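Local coordinates for uncharacterized protein (Staphylococcus aureus subsp. aureus Mu50, PDB 4QPV) that is of unknown function, a member of the DUF1672 family with an unusual fold built on a repeat of a kinked helix followed by three beta strands, at residues Q57-M60 / D61-L65; P181-L184 / D185-K188; K229-T233 / K234-I238. All blocks are in the same frame, centred on the assembly; numbering follows the deposited sequence.

Contact 1. Residues Q57-M60 / D61-L65; sequences QFFM and DNFGL
Phe58 and Asn62 meet twice in the last turn of helix 48-63, once through polar atoms and once over a ring. Starting with the hydrogen bonds, Phe58 O takes two: the backbone N of Asn62 at 3.0 Å and the side-chain ND2 of the same residue, the two donors arriving from opposite faces of the carbonyl plane. The ND2 bond is bent, 135° at the hydrogen. Leu109 O is a further partner of ND2, and Ser111 N binds OD1 at the other end of the amide, so its orientation is fixed. Phe63 N to Phe59 O and Gly64 N to Met60 O (2.9 Å) continue the backbone pattern.

The same ND2 lies over the centre of the Phe58 ring, 3.3 Å above its plane. Chi1 of Phe58, -177°, swings the ring beside its own carbonyl and brings it under that amide.

Among the apolar contacts, Phe59 and Phe63 run side by side, CD2 of Phe59 being 3.6 Å from CD2 of Phe63, with ring planes 35° apart. Phe58 CE1 touches Phe63 CE2 more loosely. Strand 90-98 and helix 116-133 close over this aromatic group.

On the outer side, a water accepts from Gln57 NE2 and donates to Asp61 OD1 at 2.8 Å; Arg54 binds Gln57 OE1, and Leu109 N binds Asp61 OD2.

Gly64 leaves the helix after Phe63: this is a helix C-terminus ended by a glycine of positive phi, leading into strand 67-75.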
loop_
_atom_site.group_PDB
_atom_site.type_symbol
_atom_site.label_atom_id
_atom_site.label_comp_id
_atom_site.label_asym_id
_atom_site.label_seq_id
_atom_site.Cartn_x
_atom_site.Cartn_y
_atom_site.Cartn_z
ATOM N N GLN A 57 -18.826 -2.173 1.891
ATOM C CA GLN A 57 -19.820 -2.246 0.817
ATOM C C GLN A 57 -19.288 -1.577 -0.453
ATOM O O GLN A 57 -19.514 -2.101 -1.544
ATOM C CB GLN A 57 -21.143 -1.577 1.245
ATOM C CG GLN A 57 -22.259 -1.650 0.182
ATOM C CD GLN A 57 -23.463 -0.828 0.567
ATOM O OE1 GLN A 57 -23.470 -0.134 1.589
ATOM N NE2 GLN A 57 -24.540 -0.921 -0.211
ATOM N N PHE A 58 -18.644 -0.391 -0.312
ATOM C CA PHE A 58 -18.103 0.340 -1.463
ATOM C C PHE A 58 -17.154 -0.551 -2.300
ATOM O O PHE A 58 -17.263 -0.585 -3.530
ATOM C CB PHE A 58 -17.360 1.609 -1.011
ATOM C CG PHE A 58 -16.839 2.450 -2.159
ATOM C CD1 PHE A 58 -15.586 2.200 -2.715
ATOM C CD2 PHE A 58 -17.579 3.522 -2.651
ATOM C CE1 PHE A 58 -15.108 2.974 -3.786
ATOM C CE2 PHE A 58 -17.104 4.295 -3.715
ATOM C CZ PHE A 58 -15.870 4.018 -4.277
ATOM N N PHE A 59 -16.236 -1.243 -1.640
ATOM C CA PHE A 59 -15.249 -2.087 -2.326
ATOM C C PHE A 59 -15.899 -3.304 -2.953
ATOM O O PHE A 59 -15.445 -3.738 -4.015
ATOM C CB PHE A 59 -14.111 -2.483 -1.381
ATOM C CG PHE A 59 -13.095 -1.376 -1.250
ATOM C CD1 PHE A 59 -13.292 -0.334 -0.348
ATOM C CD2 PHE A 59 -11.978 -1.331 -2.086
ATOM C CE1 PHE A 59 -12.374 0.727 -0.267
ATOM C CE2 PHE A 59 -11.082 -0.259 -2.027
ATOM C CZ PHE A 59 -11.287 0.761 -1.120
HETATM N N MSE A 60 -16.989 -3.830 -2.344
HETATM C CA MSE A 60 -17.697 -4.962 -2.940
HETATM C C MSE A 60 -18.460 -4.480 -4.187
HETATM O O MSE A 60 -18.324 -5.086 -5.244
HETATM C CB MSE A 60 -18.635 -5.663 -1.933
HETATM C CG MSE A 60 -19.359 -6.900 -2.522
HETATM SE SE MSE A 60 -18.154 -8.294 -3.243
HETATM C CE MSE A 60 -17.559 -9.046 -1.560
ATOM N N ASP A 61 -19.243 -3.377 -4.066
ATOM C CA ASP A 61 -20.023 -2.823 -5.176
ATOM C C ASP A 61 -19.161 -2.437 -6.392
ATOM O O ASP A 61 -19.532 -2.738 -7.530
ATOM C CB ASP A 61 -20.801 -1.582 -4.714
ATOM C CG ASP A 61 -21.963 -1.869 -3.773
ATOM O OD1 ASP A 61 -22.392 -3.049 -3.691
ATOM O OD2 ASP A 61 -22.428 -0.928 -3.109
ATOM N N ASN A 62 -18.028 -1.786 -6.153
ATOM C CA ASN A 62 -17.204 -1.261 -7.240
ATOM C C ASN A 62 -16.099 -2.184 -7.734
ATOM O O ASN A 62 -15.804 -2.145 -8.926
ATOM C CB ASN A 62 -16.605 0.106 -6.849
ATOM C CG ASN A 62 -17.695 1.152 -6.734
ATOM O OD1 ASN A 62 -18.364 1.486 -7.718
ATOM N ND2 ASN A 62 -18.025 1.556 -5.512
ATOM N N PHE A 63 -15.493 -2.995 -6.869
ATOM C CA PHE A 63 -14.386 -3.847 -7.302
ATOM C C PHE A 63 -14.680 -5.351 -7.232
ATOM O O PHE A 63 -13.892 -6.145 -7.765
ATOM C CB PHE A 63 -13.113 -3.514 -6.500
ATOM C CG PHE A 63 -12.750 -2.050 -6.605
ATOM C CD1 PHE A 63 -12.208 -1.532 -7.778
ATOM C CD2 PHE A 63 -13.015 -1.173 -5.558
ATOM C CE1 PHE A 63 -11.898 -0.172 -7.886
ATOM C CE2 PHE A 63 -12.723 0.193 -5.675
ATOM C CZ PHE A 63 -12.178 0.683 -6.843
ATOM N N GLY A 64 -15.804 -5.733 -6.618
ATOM C CA GLY A 64 -16.182 -7.141 -6.492
ATOM C C GLY A 64 -15.267 -7.877 -5.533
ATOM O O GLY A 64 -15.064 -9.089 -5.658
ATOM N N LEU A 65 -14.680 -7.133 -4.581
ATOM C CA LEU A 65 -13.754 -7.687 -3.599
ATOM C C LEU A 65 -14.249 -7.540 -2.170
ATOM O O LEU A 65 -14.849 -6.519 -1.808
ATOM C CB LEU A 65 -12.389 -7.004 -3.720
ATOM C CG LEU A 65 -11.614 -7.332 -5.012
ATOM C CD1 LEU A 65 -10.519 -6.298 -5.257
ATOM C CD2 LEU A 65 -11.034 -8.757 -4.971
HETATM O O HOH W 1 -24.670 -3.278 -2.089
#

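Contact 2. Residues P181-L184 / D185-K188; sequences PYTL and DEYK
Glu186 turns its carboxylate back toward the start of its own helix, where OE1 accepts from the backbone N of Thr183 at 3.0 Å. That bond is nearly straight, 171° at the hydrogen, and it meets OE1 on the anti side, somewhat out of the carboxylate plane. The chain gets there by running extended beyond CG, which chi1 of -79° sets beside the backbone N of Glu186. OE1 also sits at the edge of the Tyr182 ring, near its plane, 3.5 Å from CD1 of Tyr182; ring and carboxylate planes stand almost perpendicular.

The return bond comes from the threonine. Thr183 OG1, placed between its backbone N and carbonyl carbon by a chi1 of 64°, accepts from Glu186 N at 3.2 Å. Thr183 is thus the N-cap of helix 184-190, and the reciprocal pair with Glu186 is a capping box: each side chain takes the other residue's backbone N-H at a helix start. The acidic group lies beside the first turn, where the helix dipole would probably favour its negative charge.

Behind the box the regular helix bonds begin, Tyr187 N to Thr183 O at 2.9 Å and Lys188 N to Leu184 O at 2.8 Å. The CG of Lys188 also packs against Leu184 O at 3.2 Å. Leu184 CD1 brushes Tyr187 CD2 at 4.3 Å, the leucine facing Asn62 and Phe63 of helix 48-63. Helix 116-133 covers other parts: Leu126 touches both tyrosines, and Ser119 lies against Thr183. The polar end of Lys188 is held from outside the segments, NZ by Gln192 OE1 and Asn62 O.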
loop_
_atom_site.group_PDB
_atom_site.type_symbol
_atom_site.label_atom_id
_atom_site.label_comp_id
_atom_site.label_asym_id
_atom_site.label_seq_id
_atom_site.Cartn_x
_atom_site.Cartn_y
_atom_site.Cartn_z
ATOM N N PRO A 181 -2.669 2.920 -12.998
ATOM C CA PRO A 181 -4.104 3.171 -12.833
ATOM C C PRO A 181 -4.903 3.036 -14.134
ATOM O O PRO A 181 -4.361 3.182 -15.227
ATOM C CB PRO A 181 -4.142 4.616 -12.328
ATOM C CG PRO A 181 -2.943 5.255 -12.924
ATOM C CD PRO A 181 -1.893 4.181 -12.965
ATOM N N TYR A 182 -6.200 2.748 -14.006
ATOM C CA TYR A 182 -7.147 2.676 -15.123
ATOM C C TYR A 182 -8.474 3.168 -14.611
ATOM O O TYR A 182 -8.620 3.387 -13.406
ATOM C CB TYR A 182 -7.272 1.248 -15.709
ATOM C CG TYR A 182 -6.008 0.729 -16.357
ATOM C CD1 TYR A 182 -5.593 1.201 -17.600
ATOM C CD2 TYR A 182 -5.194 -0.194 -15.703
ATOM C CE1 TYR A 182 -4.408 0.754 -18.184
ATOM C CE2 TYR A 182 -4.014 -0.658 -16.283
ATOM C CZ TYR A 182 -3.629 -0.184 -17.527
ATOM O OH TYR A 182 -2.465 -0.637 -18.104
ATOM N N THR A 183 -9.444 3.351 -15.489
ATOM C CA THR A 183 -10.770 3.777 -15.037
ATOM C C THR A 183 -11.527 2.581 -14.434
ATOM O O THR A 183 -11.131 1.429 -14.630
ATOM C CB THR A 183 -11.547 4.377 -16.218
ATOM O OG1 THR A 183 -11.754 3.341 -17.176
ATOM C CG2 THR A 183 -10.830 5.566 -16.851
ATOM N N LEU A 184 -12.643 2.850 -13.751
ATOM C CA LEU A 184 -13.459 1.786 -13.202
ATOM C C LEU A 184 -14.066 0.942 -14.349
ATOM O O LEU A 184 -14.172 -0.276 -14.198
ATOM C CB LEU A 184 -14.545 2.360 -12.276
ATOM C CG LEU A 184 -15.324 1.345 -11.437
ATOM C CD1 LEU A 184 -14.398 0.544 -10.531
ATOM C CD2 LEU A 184 -16.403 2.033 -10.625
ATOM N N ASP A 185 -14.401 1.571 -15.511
ATOM C CA ASP A 185 -14.916 0.820 -16.663
ATOM C C ASP A 185 -13.855 -0.157 -17.148
ATOM O O ASP A 185 -14.171 -1.322 -17.389
ATOM C CB ASP A 185 -15.360 1.751 -17.810
ATOM C CG ASP A 185 -16.715 2.406 -17.605
ATOM O OD1 ASP A 185 -17.460 1.967 -16.699
ATOM O OD2 ASP A 185 -17.041 3.346 -18.363
ATOM N N GLU A 186 -12.587 0.303 -17.225
ATOM C CA GLU A 186 -11.456 -0.528 -17.636
ATOM C C GLU A 186 -11.230 -1.648 -16.613
ATOM O O GLU A 186 -10.990 -2.788 -17.023
ATOM C CB GLU A 186 -10.189 0.313 -17.827
ATOM C CG GLU A 186 -10.180 1.062 -19.149
ATOM C CD GLU A 186 -9.181 2.195 -19.308
ATOM O OE1 GLU A 186 -8.703 2.741 -18.287
ATOM O OE2 GLU A 186 -8.925 2.577 -20.471
ATOM N N TYR A 187 -11.391 -1.348 -15.299
ATOM C CA TYR A 187 -11.282 -2.353 -14.240
ATOM C C TYR A 187 -12.354 -3.436 -14.431
ATOM O O TYR A 187 -12.044 -4.628 -14.380
ATOM C CB TYR A 187 -11.407 -1.721 -12.833
ATOM C CG TYR A 187 -11.425 -2.763 -11.731
ATOM C CD1 TYR A 187 -10.237 -3.261 -11.197
ATOM C CD2 TYR A 187 -12.626 -3.297 -11.264
ATOM C CE1 TYR A 187 -10.241 -4.252 -10.218
ATOM C CE2 TYR A 187 -12.643 -4.302 -10.299
ATOM C CZ TYR A 187 -11.446 -4.763 -9.765
ATOM O OH TYR A 187 -11.437 -5.739 -8.801
ATOM N N LYS A 188 -13.614 -3.016 -14.635
ATOM C CA LYS A 188 -14.738 -3.937 -14.821
ATOM C C LYS A 188 -14.540 -4.841 -16.040
ATOM O O LYS A 188 -14.784 -6.038 -15.953
ATOM C CB LYS A 188 -16.070 -3.163 -14.943
ATOM C CG LYS A 188 -16.504 -2.458 -13.658
ATOM C CD LYS A 188 -17.181 -3.399 -12.674
ATOM C CE LYS A 188 -17.721 -2.676 -11.468
ATOM N NZ LYS A 188 -17.891 -3.594 -10.314
#

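Contact 3. Residues K229-T233 / K234-I238; sequences KDNFT and KDNTI
Asn236 reaches back from the first turn of its helix to the chain that leads into it. Its CB lies 3.4 Å from Thr233 OG1, and CG comes closer to the same hydroxyl, at 3.1 Å. Chi1 of 73° tucks CG between the residue's own N and carbonyl carbon, folding the amide over the threonine. From there the two ends part. OD1 accepts from Thr233 N at 3.0 Å, the donor standing 47° above the carbonyl plane and well off any lone pair. A second donor, Thr237 OG1, approaches OD1 in the carbonyl plane at 2.8 Å, so one oxygen is gripped from two directions. ND2 continues to Asn231 O, 2.9 Å away, through a fairly straight bond that lies in the amide plane. With both ends engaged, the flip of the amide is settled.

Thr233 answers with OG1, which accepts from Asn236 N at 2.9 Å. Thr233 is the N-cap of helix 234-249, and this exchange of side-chain and backbone bonds makes a capping box, here with asparagine as the returning partner. ND2 ties the box to the preceding type I turn, Lys229 to Phe232, whose third residue is Asn231.

The lysine that opens this turn runs extended past Asn236 in the opposite direction. Lys229 NZ meets Thr237 OG1 tip to tip, donating to it at 2.9 Å, and also forms a salt bridge with Glu240 one turn further on. Thr237 OG1 therefore both accepts, from the lysine, and donates, to Asn236 OD1. Phe232 crosses Thr237 at about a right angle, its CE1 3.7 Å from Thr237 CB, while Ile264 of strand 259-265 packs on both residues.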
loop_
_atom_site.group_PDB
_atom_site.type_symbol
_atom_site.label_atom_id
_atom_site.label_comp_id
_atom_site.label_asym_id
_atom_site.label_seq_id
_atom_site.Cartn_x
_atom_site.Cartn_y
_atom_site.Cartn_z
ATOM N N LYS A 229 20.586 3.001 13.266
ATOM C CA LYS A 229 21.720 3.849 13.689
ATOM C C LYS A 229 21.222 5.091 14.405
ATOM O O LYS A 229 20.327 5.759 13.898
ATOM C CB LYS A 229 22.577 4.318 12.495
ATOM C CG LYS A 229 23.225 3.214 11.678
ATOM C CD LYS A 229 23.963 3.831 10.501
ATOM C CE LYS A 229 24.707 2.805 9.686
ATOM N NZ LYS A 229 25.518 3.456 8.621
ATOM N N ASP A 230 21.857 5.456 15.528
ATOM C CA ASP A 230 21.497 6.694 16.229
ATOM C C ASP A 230 21.953 7.906 15.402
ATOM O O ASP A 230 21.334 8.961 15.466
ATOM C CB ASP A 230 22.138 6.738 17.634
ATOM C CG ASP A 230 21.905 5.514 18.506
ATOM O OD1 ASP A 230 20.741 5.044 18.582
ATOM O OD2 ASP A 230 22.879 5.038 19.134
ATOM N N ASN A 231 22.992 7.718 14.573
ATOM C CA ASN A 231 23.627 8.775 13.789
ATOM C C ASN A 231 23.505 8.561 12.267
ATOM O O ASN A 231 24.447 8.876 11.536
ATOM C CB ASN A 231 25.117 8.827 14.188
ATOM C CG ASN A 231 25.890 7.545 13.888
ATOM O OD1 ASN A 231 25.323 6.468 13.632
ATOM N ND2 ASN A 231 27.205 7.635 13.881
ATOM N N PHE A 232 22.366 8.046 11.784
ATOM C CA PHE A 232 22.170 7.834 10.356
ATOM C C PHE A 232 22.398 9.104 9.542
ATOM O O PHE A 232 21.878 10.157 9.888
ATOM C CB PHE A 232 20.733 7.320 10.066
ATOM C CG PHE A 232 20.339 7.311 8.602
ATOM C CD1 PHE A 232 20.595 6.201 7.801
ATOM C CD2 PHE A 232 19.729 8.420 8.019
ATOM C CE1 PHE A 232 20.218 6.185 6.460
ATOM C CE2 PHE A 232 19.366 8.410 6.669
ATOM C CZ PHE A 232 19.625 7.298 5.895
ATOM N N THR A 233 23.122 8.979 8.423
ATOM C CA THR A 233 23.249 10.026 7.411
ATOM C C THR A 233 23.201 9.340 6.054
ATOM O O THR A 233 23.509 8.155 5.975
ATOM C CB THR A 233 24.525 10.885 7.561
ATOM O OG1 THR A 233 25.666 10.118 7.191
ATOM C CG2 THR A 233 24.681 11.550 8.947
ATOM N N LYS A 234 22.879 10.073 4.985
ATOM C CA LYS A 234 22.959 9.508 3.630
ATOM C C LYS A 234 24.418 9.079 3.329
ATOM O O LYS A 234 24.642 7.974 2.819
ATOM C CB LYS A 234 22.474 10.511 2.557
ATOM C CG LYS A 234 20.970 10.738 2.539
ATOM C CD LYS A 234 20.556 11.900 1.634
ATOM C CE LYS A 234 20.493 11.528 0.166
ATOM N NZ LYS A 234 20.209 12.708 -0.700
ATOM N N ASP A 235 25.400 9.936 3.693
ATOM C CA ASP A 235 26.818 9.676 3.446
ATOM C C ASP A 235 27.350 8.451 4.212
ATOM O O ASP A 235 28.202 7.738 3.682
ATOM C CB ASP A 235 27.666 10.915 3.791
ATOM C CG ASP A 235 27.576 12.069 2.799
ATOM O OD1 ASP A 235 26.890 11.917 1.762
ATOM O OD2 ASP A 235 28.208 13.115 3.052
ATOM N N ASN A 236 26.880 8.204 5.459
ATOM C CA ASN A 236 27.442 7.050 6.192
ATOM C C ASN A 236 26.648 5.718 6.000
ATOM O O ASN A 236 27.040 4.690 6.561
ATOM C CB ASN A 236 27.650 7.373 7.694
ATOM C CG ASN A 236 26.394 7.464 8.554
ATOM O OD1 ASN A 236 25.316 6.949 8.228
ATOM N ND2 ASN A 236 26.521 8.127 9.687
ATOM N N THR A 237 25.592 5.714 5.184
ATOM C CA THR A 237 24.832 4.485 4.986
ATOM C C THR A 237 24.775 4.117 3.483
ATOM O O THR A 237 24.351 3.005 3.160
ATOM C CB THR A 237 23.433 4.638 5.660
ATOM O OG1 THR A 237 23.646 5.030 7.021
ATOM C CG2 THR A 237 22.585 3.336 5.637
ATOM N N ILE A 238 25.210 5.026 2.570
ATOM C CA ILE A 238 25.169 4.752 1.123
ATOM C C ILE A 238 25.942 3.459 0.757
ATOM O O ILE A 238 25.408 2.638 0.007
ATOM C CB ILE A 238 25.615 5.943 0.231
ATOM C CG1 ILE A 238 25.488 5.637 -1.296
ATOM C CG2 ILE A 238 27.024 6.456 0.577
ATOM C CD1 ILE A 238 24.124 5.308 -1.788
#

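The contacts follow one another along the chain, all within the DUF1672 family region. Contacts 1 and 2 are neighbours, their centres about 13 Å apart: the C-terminal end of helix 48-63 meets the first turns of helix 184-190. Phe63 O and Tyr187 OH, 2.7 Å apart, form a probable hydrogen bond, with the two rings edge-to-face, and helix 116-133 packs against both contacts. Contact 3 lies on the opposite side of the chain's centre, about 44 Å from contact 1 and about 42 Å from contact 2 between centres, where strand 220-227 of the mixed sheet leads toward helix 234-249. One helix end and two capped helix starts are thus fixed locally, at two distant places.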